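Local structure of peroxinectin A (Dictyostelium discoideum, 6ERC) at residues E160-N165 with P190-D195; G172-T177 with R229-L234; P185-P190 with Q205-G210; H224-R229 with E492-T497. The protein catalyses the haem-dependent oxidation of phenolic donors by hydrogen peroxide and, as a secreted peroxidase, also acts on iodide and thiocyanate. All coordinates share one frame; numbering follows the deposited sequence.

Interaction 1: residues E160-N165 with P190-D195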
loop_
_atom_site.group_PDB
_atom_site.type_symbol
_atom_site.label_atom_id
_atom_site.label_comp_id
_atom_site.label_asym_id
_atom_site.label_seq_id
_atom_site.Cartn_x
_atom_site.Cartn_y
_atom_site.Cartn_z
ATOM N N GLU A 160 -19.371 -10.977 -2.252
ATOM C CA GLU A 160 -19.696 -12.210 -2.961
ATOM C C GLU A 160 -19.863 -11.957 -4.453
ATOM O O GLU A 160 -19.333 -12.700 -5.285
ATOM C CB GLU A 160 -20.977 -12.823 -2.391
ATOM C CG GLU A 160 -20.805 -13.626 -1.113
ATOM C CD GLU A 160 -21.236 -15.072 -1.288
ATOM O OE1 GLU A 160 -20.689 -15.752 -2.180
ATOM O OE2 GLU A 160 -22.134 -15.521 -0.544
ATOM N N GLU A 161 -20.617 -10.915 -4.808
ATOM C CA GLU A 161 -20.958 -10.694 -6.209
ATOM C C GLU A 161 -19.716 -10.414 -7.044
ATOM O O GLU A 161 -19.562 -10.959 -8.142
ATOM C CB GLU A 161 -21.959 -9.545 -6.325
ATOM C CG GLU A 161 -22.626 -9.442 -7.688
ATOM C CD GLU A 161 -23.749 -8.418 -7.713
ATOM O OE1 GLU A 161 -23.792 -7.561 -6.803
ATOM O OE2 GLU A 161 -24.588 -8.474 -8.639
ATOM N N ILE A 162 -18.815 -9.570 -6.542
ATOM C CA ILE A 162 -17.593 -9.287 -7.283
ATOM C C ILE A 162 -16.726 -10.535 -7.374
ATOM O O ILE A 162 -16.116 -10.811 -8.415
ATOM C CB ILE A 162 -16.834 -8.109 -6.641
ATOM C CG1 ILE A 162 -15.597 -7.759 -7.472
ATOM C CG2 ILE A 162 -16.434 -8.437 -5.207
ATOM C CD1 ILE A 162 -14.933 -6.460 -7.066
ATOM N N CYS A 163 -16.663 -11.317 -6.296
ATOM C CA CYS A 163 -15.848 -12.525 -6.312
ATOM C C CYS A 163 -16.333 -13.498 -7.381
ATOM O O CYS A 163 -15.553 -13.953 -8.225
ATOM C CB CYS A 163 -15.865 -13.193 -4.939
ATOM S SG CYS A 163 -14.822 -14.671 -4.861
ATOM N N LYS A 164 -17.627 -13.822 -7.368
ATOM C CA LYS A 164 -18.159 -14.820 -8.288
ATOM C C LYS A 164 -18.130 -14.364 -9.740
ATOM O O LYS A 164 -18.399 -15.179 -10.629
ATOM C CB LYS A 164 -19.585 -15.197 -7.883
ATOM C CG LYS A 164 -19.636 -16.086 -6.645
ATOM C CD LYS A 164 -21.052 -16.489 -6.277
ATOM C CE LYS A 164 -21.056 -17.431 -5.080
ATOM N NZ LYS A 164 -22.432 -17.823 -4.661
ATOM N N ASN A 165 -17.820 -13.096 -10.007
ATOM C CA ASN A 165 -17.595 -12.651 -11.375
ATOM C C ASN A 165 -16.138 -12.785 -11.791
ATOM O O ASN A 165 -15.853 -12.934 -12.985
ATOM C CB ASN A 165 -18.047 -11.198 -11.547
ATOM C CG ASN A 165 -19.552 -11.068 -11.687
ATOM O OD1 ASN A 165 -20.219 -10.492 -10.830
ATOM N ND2 ASN A 165 -20.094 -11.603 -12.773
ATOM N N PRO A 190 -17.559 -8.109 -16.158
ATOM C CA PRO A 190 -18.658 -7.284 -15.644
ATOM C C PRO A 190 -18.683 -7.270 -14.123
ATOM O O PRO A 190 -18.392 -8.273 -13.468
ATOM C CB PRO A 190 -19.910 -7.955 -16.221
ATOM C CG PRO A 190 -19.425 -8.737 -17.390
ATOM C CD PRO A 190 -18.055 -9.198 -17.016
ATOM N N GLY A 191 -19.036 -6.117 -13.564
ATOM C CA GLY A 191 -19.153 -5.965 -12.130
ATOM C C GLY A 191 -17.853 -5.721 -11.396
ATOM O O GLY A 191 -17.876 -5.601 -10.164
ATOM N N VAL A 192 -16.727 -5.640 -12.097
ATOM C CA VAL A 192 -15.432 -5.421 -11.454
ATOM C C VAL A 192 -14.909 -4.043 -11.846
ATOM O O VAL A 192 -14.128 -3.927 -12.803
ATOM C CB VAL A 192 -14.426 -6.517 -11.835
ATOM C CG1 VAL A 192 -13.121 -6.323 -11.069
ATOM C CG2 VAL A 192 -15.013 -7.896 -11.560
ATOM N N PRO A 193 -15.297 -2.978 -11.143
ATOM C CA PRO A 193 -14.818 -1.634 -11.504
ATOM C C PRO A 193 -13.333 -1.489 -11.203
ATOM O O PRO A 193 -12.896 -1.692 -10.068
ATOM C CB PRO A 193 -15.668 -0.709 -10.626
ATOM C CG PRO A 193 -16.025 -1.545 -9.445
ATOM C CD PRO A 193 -16.179 -2.949 -9.964
ATOM N N MET A 194 -12.562 -1.130 -12.225
ATOM C CA MET A 194 -11.123 -0.950 -12.101
ATOM C C MET A 194 -10.767 0.523 -12.254
ATOM O O MET A 194 -11.387 1.245 -13.043
ATOM C CB MET A 194 -10.375 -1.777 -13.148
ATOM C CG MET A 194 -10.602 -3.282 -13.031
ATOM S SD MET A 194 -10.185 -3.933 -11.399
ATOM C CE MET A 194 -8.424 -3.602 -11.327
ATOM N N ASP A 195 -9.763 0.960 -11.501
ATOM C CA ASP A 195 -9.330 2.347 -11.549
ATOM C C ASP A 195 -8.548 2.632 -12.826
ATOM O O ASP A 195 -7.852 1.764 -13.366
ATOM C CB ASP A 195 -8.470 2.688 -10.332
ATOM C CG ASP A 195 -9.299 2.997 -9.098
ATOM O OD1 ASP A 195 -10.547 2.998 -9.196
ATOM O OD2 ASP A 195 -8.700 3.247 -8.028
#

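Interaction 2: residues G172-T177 with R229-L234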
loop_
_atom_site.group_PDB
_atom_site.type_symbol
_atom_site.label_atom_id
_atom_site.label_comp_id
_atom_site.label_asym_id
_atom_site.label_seq_id
_atom_site.Cartn_x
_atom_site.Cartn_y
_atom_site.Cartn_z
ATOM N N GLY A 172 -13.260 -24.538 -9.146
ATOM C CA GLY A 172 -12.841 -23.588 -8.133
ATOM C C GLY A 172 -11.740 -22.649 -8.573
ATOM O O GLY A 172 -10.985 -22.154 -7.730
ATOM N N GLU A 173 -11.635 -22.379 -9.868
ATOM C CA GLU A 173 -10.530 -21.609 -10.418
ATOM C C GLU A 173 -10.936 -20.159 -10.659
ATOM O O GLU A 173 -12.119 -19.806 -10.662
ATOM C CB GLU A 173 -10.038 -22.240 -11.723
ATOM C CG GLU A 173 -9.517 -23.656 -11.553
ATOM C CD GLU A 173 -8.975 -24.246 -12.842
ATOM O OE1 GLU A 173 -8.265 -23.524 -13.575
ATOM O OE2 GLU A 173 -9.263 -25.431 -13.124
ATOM N N MET A 174 -9.925 -19.317 -10.858
ATOM C CA MET A 174 -10.113 -17.908 -11.172
ATOM C C MET A 174 -10.054 -17.700 -12.680
ATOM O O MET A 174 -9.266 -18.348 -13.373
ATOM C CB MET A 174 -9.041 -17.049 -10.498
ATOM C CG MET A 174 -9.068 -17.076 -8.978
ATOM S SD MET A 174 -10.569 -16.371 -8.273
ATOM C CE MET A 174 -10.358 -14.640 -8.685
ATOM N N LYS A 175 -10.883 -16.787 -13.183
ATOM C CA LYS A 175 -10.814 -16.424 -14.592
ATOM C C LYS A 175 -9.411 -15.944 -14.942
ATOM O O LYS A 175 -8.716 -15.328 -14.129
ATOM C CB LYS A 175 -11.830 -15.330 -14.924
ATOM C CG LYS A 175 -13.285 -15.773 -14.879
ATOM C CD LYS A 175 -14.214 -14.630 -15.282
ATOM C CE LYS A 175 -15.675 -15.041 -15.220
ATOM N NZ LYS A 175 -16.588 -13.891 -15.476
ATOM N N MET A 176 -8.997 -16.227 -16.172
ATOM C CA MET A 176 -7.635 -15.953 -16.597
ATOM C C MET A 176 -7.632 -15.690 -18.094
ATOM O O MET A 176 -8.512 -16.159 -18.822
ATOM C CB MET A 176 -6.712 -17.128 -16.254
ATOM C CG MET A 176 -5.346 -16.745 -15.709
ATOM S SD MET A 176 -5.391 -15.729 -14.218
ATOM C CE MET A 176 -6.288 -16.796 -13.101
ATOM N N THR A 177 -6.638 -14.930 -18.545
ATOM C CA THR A 177 -6.418 -14.683 -19.966
ATOM C C THR A 177 -5.248 -15.550 -20.415
ATOM O O THR A 177 -4.092 -15.262 -20.087
ATOM C CB THR A 177 -6.138 -13.203 -20.235
ATOM O OG1 THR A 177 -7.230 -12.406 -19.761
ATOM C CG2 THR A 177 -5.949 -12.951 -21.728
ATOM N N ARG A 229 -2.116 -17.564 -10.616
ATOM C CA ARG A 229 -1.601 -18.831 -11.123
ATOM C C ARG A 229 -1.463 -19.847 -9.998
ATOM O O ARG A 229 -1.900 -20.998 -10.123
ATOM C CB ARG A 229 -0.253 -18.610 -11.807
ATOM C CG ARG A 229 -0.323 -17.805 -13.088
ATOM C CD ARG A 229 1.067 -17.568 -13.649
ATOM N NE ARG A 229 1.039 -16.791 -14.880
ATOM C CZ ARG A 229 2.119 -16.443 -15.570
ATOM N NH1 ARG A 229 3.324 -16.803 -15.149
ATOM N NH2 ARG A 229 1.995 -15.733 -16.683
ATOM N N ASP A 230 -0.851 -19.435 -8.886
ATOM C CA ASP A 230 -0.701 -20.327 -7.744
ATOM C C ASP A 230 -2.054 -20.768 -7.205
ATOM O O ASP A 230 -2.183 -21.881 -6.684
ATOM C CB ASP A 230 0.113 -19.633 -6.650
ATOM C CG ASP A 230 0.785 -20.613 -5.708
ATOM O OD1 ASP A 230 1.488 -21.520 -6.199
ATOM O OD2 ASP A 230 0.630 -20.464 -4.476
ATOM N N HIS A 231 -3.073 -19.915 -7.324
ATOM C CA HIS A 231 -4.411 -20.295 -6.885
ATOM C C HIS A 231 -4.985 -21.391 -7.774
ATOM O O HIS A 231 -5.425 -22.437 -7.283
ATOM C CB HIS A 231 -5.330 -19.073 -6.882
ATOM C CG HIS A 231 -6.754 -19.396 -6.554
ATOM N ND1 HIS A 231 -7.655 -19.835 -7.500
ATOM C CD2 HIS A 231 -7.429 -19.356 -5.382
ATOM C CE1 HIS A 231 -8.826 -20.046 -6.925
ATOM N NE2 HIS A 231 -8.717 -19.762 -5.640
ATOM N N ASN A 232 -4.997 -21.164 -9.088
ATOM C CA ASN A 232 -5.532 -22.165 -10.002
ATOM C C ASN A 232 -4.716 -23.449 -9.959
ATOM O O ASN A 232 -5.252 -24.533 -10.215
ATOM C CB ASN A 232 -5.578 -21.606 -11.423
ATOM C CG ASN A 232 -6.670 -20.573 -11.605
ATOM O OD1 ASN A 232 -7.514 -20.383 -10.729
ATOM N ND2 ASN A 232 -6.668 -19.909 -12.752
ATOM N N ARG A 233 -3.427 -23.351 -9.641
ATOM C CA ARG A 233 -2.613 -24.550 -9.485
ATOM C C ARG A 233 -3.104 -25.386 -8.308
ATOM O O ARG A 233 -3.273 -26.606 -8.423
ATOM C CB ARG A 233 -1.147 -24.158 -9.305
ATOM C CG ARG A 233 -0.169 -25.314 -9.409
ATOM C CD ARG A 233 1.249 -24.852 -9.138
ATOM N NE ARG A 233 1.385 -24.308 -7.789
ATOM C CZ ARG A 233 1.553 -25.045 -6.695
ATOM N NH1 ARG A 233 1.609 -26.367 -6.780
ATOM N NH2 ARG A 233 1.662 -24.460 -5.511
ATOM N N LEU A 234 -3.353 -24.741 -7.166
ATOM C CA LEU A 234 -3.850 -25.466 -6.001
ATOM C C LEU A 234 -5.264 -25.986 -6.221
ATOM O O LEU A 234 -5.615 -27.055 -5.708
ATOM C CB LEU A 234 -3.808 -24.569 -4.764
ATOM C CG LEU A 234 -2.427 -24.189 -4.229
ATOM C CD1 LEU A 234 -2.570 -23.247 -3.051
ATOM C CD2 LEU A 234 -1.627 -25.410 -3.822
#

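Interaction 3: residues P185-P190 with Q205-G210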
loop_
_atom_site.group_PDB
_atom_site.type_symbol
_atom_site.label_atom_id
_atom_site.label_comp_id
_atom_site.label_asym_id
_atom_site.label_seq_id
_atom_site.Cartn_x
_atom_site.Cartn_y
_atom_site.Cartn_z
ATOM N N PRO A 185 -4.165 -12.110 -15.981
ATOM C CA PRO A 185 -5.479 -11.883 -15.371
ATOM C C PRO A 185 -6.541 -11.634 -16.426
ATOM O O PRO A 185 -6.221 -11.408 -17.603
ATOM C CB PRO A 185 -5.258 -10.640 -14.494
ATOM C CG PRO A 185 -3.784 -10.600 -14.245
ATOM C CD PRO A 185 -3.158 -11.148 -15.492
ATOM N N PRO A 186 -7.814 -11.668 -16.045
ATOM C CA PRO A 186 -8.894 -11.466 -17.013
ATOM C C PRO A 186 -9.124 -9.985 -17.289
ATOM O O PRO A 186 -8.556 -9.104 -16.642
ATOM C CB PRO A 186 -10.104 -12.097 -16.320
ATOM C CG PRO A 186 -9.828 -11.910 -14.864
ATOM C CD PRO A 186 -8.327 -11.925 -14.688
ATOM N N LYS A 187 -9.988 -9.722 -18.269
ATOM C CA LYS A 187 -10.300 -8.358 -18.671
ATOM C C LYS A 187 -11.788 -8.229 -18.972
ATOM O O LYS A 187 -12.470 -9.210 -19.282
ATOM C CB LYS A 187 -9.477 -7.936 -19.896
ATOM C CG LYS A 187 -7.986 -7.788 -19.618
ATOM C CD LYS A 187 -7.174 -7.655 -20.903
ATOM C CE LYS A 187 -7.068 -8.991 -21.637
ATOM N NZ LYS A 187 -6.150 -8.925 -22.807
ATOM N N ASN A 188 -12.281 -6.990 -18.875
ATOM C CA ASN A 188 -13.664 -6.650 -19.218
ATOM C C ASN A 188 -14.673 -7.444 -18.395
ATOM O O ASN A 188 -15.809 -7.659 -18.827
ATOM C CB ASN A 188 -13.937 -6.862 -20.711
ATOM C CG ASN A 188 -13.045 -6.018 -21.592
ATOM O OD1 ASN A 188 -12.574 -4.961 -21.181
ATOM N ND2 ASN A 188 -12.813 -6.479 -22.815
ATOM N N VAL A 189 -14.280 -7.884 -17.205
ATOM C CA VAL A 189 -15.163 -8.685 -16.361
ATOM C C VAL A 189 -16.296 -7.793 -15.860
ATOM O O VAL A 189 -16.031 -6.788 -15.184
ATOM C CB VAL A 189 -14.392 -9.320 -15.193
ATOM C CG1 VAL A 189 -15.320 -10.176 -14.342
ATOM C CG2 VAL A 189 -13.231 -10.150 -15.723
ATOM N N PRO A 190 -17.559 -8.109 -16.158
ATOM C CA PRO A 190 -18.658 -7.284 -15.644
ATOM C C PRO A 190 -18.683 -7.270 -14.123
ATOM O O PRO A 190 -18.392 -8.273 -13.468
ATOM C CB PRO A 190 -19.910 -7.955 -16.221
ATOM C CG PRO A 190 -19.425 -8.737 -17.390
ATOM C CD PRO A 190 -18.055 -9.198 -17.016
ATOM N N GLN A 205 -9.159 -2.110 -21.643
ATOM C CA GLN A 205 -7.850 -2.729 -21.800
ATOM C C GLN A 205 -7.164 -3.016 -20.470
ATOM O O GLN A 205 -6.117 -3.672 -20.463
ATOM C CB GLN A 205 -6.939 -1.840 -22.658
ATOM C CG GLN A 205 -7.371 -1.738 -24.119
ATOM C CD GLN A 205 -6.571 -0.710 -24.910
ATOM O OE1 GLN A 205 -7.093 -0.086 -25.838
ATOM N NE2 GLN A 205 -5.299 -0.530 -24.551
ATOM N N LEU A 206 -7.721 -2.549 -19.354
ATOM C CA LEU A 206 -7.151 -2.832 -18.045
ATOM C C LEU A 206 -7.544 -4.226 -17.575
ATOM O O LEU A 206 -8.592 -4.763 -17.948
ATOM C CB LEU A 206 -7.618 -1.801 -17.015
ATOM C CG LEU A 206 -7.311 -0.330 -17.297
ATOM C CD1 LEU A 206 -7.853 0.529 -16.164
ATOM C CD2 LEU A 206 -5.818 -0.093 -17.484
ATOM N N TYR A 207 -6.692 -4.810 -16.740
ATOM C CA TYR A 207 -6.967 -6.121 -16.176
ATOM C C TYR A 207 -7.922 -5.997 -14.996
ATOM O O TYR A 207 -7.843 -5.048 -14.213
ATOM C CB TYR A 207 -5.666 -6.796 -15.742
ATOM C CG TYR A 207 -4.755 -7.133 -16.904
ATOM C CD1 TYR A 207 -4.958 -8.280 -17.661
ATOM C CD2 TYR A 207 -3.696 -6.298 -17.247
ATOM C CE1 TYR A 207 -4.134 -8.590 -18.723
ATOM C CE2 TYR A 207 -2.864 -6.601 -18.309
ATOM C CZ TYR A 207 -3.089 -7.750 -19.044
ATOM O OH TYR A 207 -2.267 -8.058 -20.102
ATOM N N SER A 208 -8.831 -6.962 -14.881
ATOM C CA SER A 208 -9.857 -6.965 -13.844
ATOM C C SER A 208 -9.402 -7.864 -12.697
ATOM O O SER A 208 -9.389 -9.093 -12.830
ATOM C CB SER A 208 -11.191 -7.436 -14.419
ATOM O OG SER A 208 -11.566 -6.648 -15.536
ATOM N N VAL A 209 -9.034 -7.248 -11.571
ATOM C CA VAL A 209 -8.590 -7.964 -10.383
ATOM C C VAL A 209 -9.367 -7.446 -9.176
ATOM O O VAL A 209 -10.079 -6.444 -9.244
ATOM C CB VAL A 209 -7.070 -7.830 -10.149
ATOM C CG1 VAL A 209 -6.298 -8.495 -11.286
ATOM C CG2 VAL A 209 -6.671 -6.363 -10.004
ATOM N N GLY A 210 -9.201 -8.143 -8.051
ATOM C CA GLY A 210 -10.002 -7.891 -6.864
ATOM C C GLY A 210 -9.793 -6.535 -6.218
ATOM O O GLY A 210 -10.522 -6.205 -5.277
HETATM O O HOH W 1 -11.076 -4.343 -18.287
#

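Interaction 4: residues H224-R229 with E492-T497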
loop_
_atom_site.group_PDB
_atom_site.type_symbol
_atom_site.label_atom_id
_atom_site.label_comp_id
_atom_site.label_asym_id
_atom_site.label_seq_id
_atom_site.Cartn_x
_atom_site.Cartn_y
_atom_site.Cartn_z
ATOM N N HIS A 224 -0.161 -9.844 -8.663
ATOM C CA HIS A 224 -1.519 -10.350 -8.837
ATOM C C HIS A 224 -1.515 -11.614 -9.685
ATOM O O HIS A 224 -2.156 -12.612 -9.342
ATOM C CB HIS A 224 -2.403 -9.284 -9.484
ATOM C CG HIS A 224 -2.788 -8.171 -8.563
ATOM N ND1 HIS A 224 -1.876 -7.259 -8.075
ATOM C CD2 HIS A 224 -3.988 -7.815 -8.049
ATOM C CE1 HIS A 224 -2.499 -6.393 -7.296
ATOM N NE2 HIS A 224 -3.782 -6.707 -7.265
ATOM N N THR A 225 -0.780 -11.587 -10.797
ATOM C CA THR A 225 -0.796 -12.704 -11.734
ATOM C C THR A 225 -0.285 -13.982 -11.080
ATOM O O THR A 225 -0.921 -15.039 -11.174
ATOM C CB THR A 225 0.042 -12.354 -12.965
ATOM O OG1 THR A 225 -0.465 -11.157 -13.565
ATOM C CG2 THR A 225 0.007 -13.481 -13.989
ATOM N N LEU A 226 0.865 -13.908 -10.410
ATOM C CA LEU A 226 1.485 -15.120 -9.886
ATOM C C LEU A 226 0.612 -15.774 -8.823
ATOM O O LEU A 226 0.495 -17.004 -8.780
ATOM C CB LEU A 226 2.872 -14.808 -9.323
ATOM C CG LEU A 226 3.906 -14.218 -10.289
ATOM C CD1 LEU A 226 5.287 -14.214 -9.645
ATOM C CD2 LEU A 226 3.948 -14.958 -11.619
ATOM N N LEU A 227 -0.014 -14.974 -7.958
ATOM C CA LEU A 227 -0.874 -15.553 -6.932
ATOM C C LEU A 227 -2.162 -16.101 -7.529
ATOM O O LEU A 227 -2.774 -17.007 -6.953
ATOM C CB LEU A 227 -1.183 -14.518 -5.851
ATOM C CG LEU A 227 -0.001 -14.079 -4.985
ATOM C CD1 LEU A 227 -0.467 -13.103 -3.910
ATOM C CD2 LEU A 227 0.707 -15.271 -4.351
ATOM N N LEU A 228 -2.589 -15.568 -8.675
ATOM C CA LEU A 228 -3.704 -16.171 -9.390
ATOM C C LEU A 228 -3.297 -17.509 -9.995
ATOM O O LEU A 228 -4.041 -18.493 -9.902
ATOM C CB LEU A 228 -4.205 -15.221 -10.476
ATOM C CG LEU A 228 -4.941 -13.956 -10.029
ATOM C CD1 LEU A 228 -5.169 -13.041 -11.221
ATOM C CD2 LEU A 228 -6.260 -14.288 -9.359
ATOM N N ARG A 229 -2.116 -17.564 -10.616
ATOM C CA ARG A 229 -1.601 -18.831 -11.123
ATOM C C ARG A 229 -1.463 -19.847 -9.998
ATOM O O ARG A 229 -1.900 -20.998 -10.123
ATOM C CB ARG A 229 -0.253 -18.610 -11.807
ATOM C CG ARG A 229 -0.323 -17.805 -13.088
ATOM C CD ARG A 229 1.067 -17.568 -13.649
ATOM N NE ARG A 229 1.039 -16.791 -14.880
ATOM C CZ ARG A 229 2.119 -16.443 -15.570
ATOM N NH1 ARG A 229 3.324 -16.803 -15.149
ATOM N NH2 ARG A 229 1.995 -15.733 -16.683
ATOM N N GLU A 492 10.047 -19.189 -3.888
ATOM C CA GLU A 492 9.586 -20.463 -4.428
ATOM C C GLU A 492 8.218 -20.347 -5.087
ATOM O O GLU A 492 7.933 -21.080 -6.040
ATOM C CB GLU A 492 9.556 -21.521 -3.322
ATOM C CG GLU A 492 10.936 -22.033 -2.929
ATOM C CD GLU A 492 11.661 -22.705 -4.084
ATOM O OE1 GLU A 492 10.979 -23.188 -5.015
ATOM O OE2 GLU A 492 12.909 -22.745 -4.065
ATOM N N VAL A 493 7.362 -19.444 -4.606
ATOM C CA VAL A 493 6.108 -19.184 -5.304
ATOM C C VAL A 493 6.390 -18.668 -6.709
ATOM O O VAL A 493 5.684 -19.008 -7.666
ATOM C CB VAL A 493 5.241 -18.196 -4.501
ATOM C CG1 VAL A 493 3.958 -17.882 -5.255
ATOM C CG2 VAL A 493 4.924 -18.756 -3.122
ATOM N N ILE A 494 7.427 -17.838 -6.854
ATOM C CA ILE A 494 7.790 -17.310 -8.168
ATOM C C ILE A 494 8.159 -18.451 -9.105
ATOM O O ILE A 494 7.697 -18.514 -10.250
ATOM C CB ILE A 494 8.937 -16.289 -8.035
ATOM C CG1 ILE A 494 8.441 -15.023 -7.337
ATOM C CG2 ILE A 494 9.514 -15.927 -9.401
ATOM C CD1 ILE A 494 9.548 -14.121 -6.824
ATOM N N LYS A 495 9.004 -19.367 -8.633
ATOM C CA LYS A 495 9.422 -20.494 -9.461
ATOM C C LYS A 495 8.231 -21.367 -9.837
ATOM O O LYS A 495 8.088 -21.780 -10.993
ATOM C CB LYS A 495 10.473 -21.314 -8.719
ATOM C CG LYS A 495 11.743 -20.549 -8.386
ATOM C CD LYS A 495 12.636 -21.361 -7.457
ATOM C CE LYS A 495 13.892 -20.602 -7.065
ATOM N NZ LYS A 495 14.758 -21.411 -6.165
ATOM N N ARG A 496 7.364 -21.660 -8.865
ATOM C CA ARG A 496 6.190 -22.485 -9.129
ATOM C C ARG A 496 5.297 -21.887 -10.206
ATOM O O ARG A 496 4.613 -22.627 -10.924
ATOM C CB ARG A 496 5.389 -22.672 -7.840
ATOM C CG ARG A 496 5.745 -23.920 -7.067
ATOM C CD ARG A 496 5.604 -23.736 -5.561
ATOM N NE ARG A 496 4.430 -22.956 -5.174
ATOM C CZ ARG A 496 3.941 -22.919 -3.937
ATOM N NH1 ARG A 496 4.511 -23.629 -2.971
ATOM N NH2 ARG A 496 2.876 -22.179 -3.664
ATOM N N THR A 497 5.283 -20.561 -10.337
ATOM C CA THR A 497 4.289 -19.871 -11.147
ATOM C C THR A 497 4.869 -19.238 -12.405
ATOM O O THR A 497 4.141 -18.548 -13.123
ATOM C CB THR A 497 3.595 -18.799 -10.311
ATOM O OG1 THR A 497 4.578 -17.905 -9.777
ATOM C CG2 THR A 497 2.817 -19.427 -9.166
#

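Interaction 1: residues E160-N165 with P190-D195
The short helix 160-166 of the animal haem peroxidase fold sets one side, through Ile-162 and Asn-165, against the loop that runs from Pro-190 to Val-192 on its way to helix 218-241. Ile-162 reaches out with CG1 anti to its own backbone nitrogen (chi1 -177°), and this ethyl branch meets the CG2 methyl of Val-192 at 4.1 Å, the two side chains crossing at about a right angle. The same CG1 also lies 4.1 Å from the carbonyl oxygen Gly-191 O. One turn later, Asn-165 approaches the loop through its inner carbon, CB standing 3.5 Å from Pro-190 O. Gly-191 lies between these two points of contact and adopts a positive phi of 82°, a conformation that glycine tolerates well; its CA comes within 6.1 Å of Ile-162 CA, so the bare loop backbone passes near the helix. Behind the helix Cys-163 packs on Tyr-7, while near its end Asn-165 O accepts a hydrogen bond from Lys-175 NZ. In this small contact close to the protein surface no hydrogen bond passes directly between the two segments, so helix and loop are held here by methyl and methylene packing and by carbons resting near loop carbonyls.

Interaction 2: residues G172-T177 with R229-L234
Asn-232 OD1 is gripped by two donors: Met-174 N at 2.6 Å, with a nearly straight N-H...O angle of 174°, and the ring nitrogen His-231 ND1 of the same helix at 3.3 Å. The other end of the amide completes the pairing, Asn-232 ND2 donating to Met-174 O at 3.1 Å and meeting a lone pair of that oxygen within the plane of its carbonyl. One flat side chain thus serves both backbone polar groups of Met-174, and the His-231 bond helps fix which way round the amide sits. That bond lies in the plane of the imidazole, which turns another part of its edge to the loop, CE1 being 3.1 Å from Gly-172 O. Met-174 CG approaches the ring obliquely, 3.4 Å from His-231 ND1. From the opposite direction to Asn-232 comes the bent chain of Met-176, its CE methyl 3.2 Å from Asn-232 ND2. The loop is thereby fastened to helix 218-241 just before strand 177-179 begins, while Met-174 on Phe-251 and His-231 on Ser-254 extend the packing to helix 247-275.

Interaction 3: residues P185-P190 with Q205-G210
The backbones of Pro-185 to Pro-190 and Gln-205 to Gly-210 draw to 4.7 Å between Lys-187 CA and Tyr-207 CA and are tied by a short, nearly straight hydrogen bond from Ser-208 N to Pro-186 O (2.8 Å, 173°), which meets the carbonyl from 30° outside its plane. Tyr-207 CA adds a CA-H...O contact to that same oxygen. The phenol ring of Tyr-207 turns an edge to the loop, CD1 being 3.4 Å from Pro-185 O, and Lys-187 runs alongside it in the same direction, its CG 3.6 Å from Tyr-207 CD1. Both segments belong to the long irregular connection between strand 182-184 and helix 218-241, which doubles back on itself here before reaching Arg-213, the predicted transition-state stabiliser. On the helix side, Pro-185 CB touches Val-209 CG1 at 4.0 Å, and these two residues also pack on Leu-228 and His-224 respectively. Ser-208 directs its side chain to the other flank: with OG beside its own backbone nitrogen (chi1 -55°), the hydroxyl takes a weak hydrogen bond from Val-189 N at 3.4 Å, while its CB rests 3.6 Å from Val-189 CG2. A water accepts from Asn-188 N at 3.0 Å and also lies close to Leu-206 O, though that second leg is doubtful.

Interaction 4: residues H224-R229 with E492-T497
Arg-229 leaves helix 218-241 toward Thr-497 of segment 492-497, at a helix-helix crossing of the largely helical peroxidase fold; the axes of the two short helical segments approach to 9.3 Å, their directions 71° apart. Its CB lies 4.1 Å from the methyl Thr-497 CG2. The chain then runs fully extended from CG to NE, which carries CD past Thr-497 O at 3.3 Å and brings the guanidinium round with its edge to that oxygen. At the tip NH1 donates to Thr-497 O at 2.8 Å, nearly along the C=O axis and almost in the guanidinium plane. The positive group thus meets a carbonyl oxygen late in segment 492-497, an electrostatically favourable pairing that its charge probably strengthens. It has acidic and carbonyl partners as well: NH1 forms a salt bridge with Glu-342, and NH2 bonds to Asp-183 O. One turn earlier, Leu-226 meets the threonine at about a right angle, its CD2 3.5 Å from Thr-497 OG1, while its other methyl, CD1, rests 4.0 Å from Ile-494 CG1; Ile-345 of helix 342-350 touches both of these side chains. Leu-227 reaches Val-493 more loosely. Although Thr-497 OG1 lies against the carbons of Leu-226, it turns back along its own chain and donates to Val-493 O at 2.6 Å.

Overall arrangement
Interactions 1 and 3 share Pro-190, with centres 9 Å apart, and Met-194 of interaction 1 packs on Val-209 of interaction 3. Interactions 2 and 4 share Arg-229 and use neighbouring turns of helix 218-241; a salt bridge of 2.9 Å from Arg-496 NH2 to Asp-230 OD2 adds a further link. Thr-177 OG1, 2.6 Å from Pro-185 O, joins interactions 2 and 3, and Val-209 touches His-224 of segment 224-229. Interaction 3 lies closest to the catalytic centre: the Val-209 side chain is about 8 Å from those of His-81 and Arg-213, both predicted catalytic residues, whereas the haem is about 13 Å from the side chain of Leu-206.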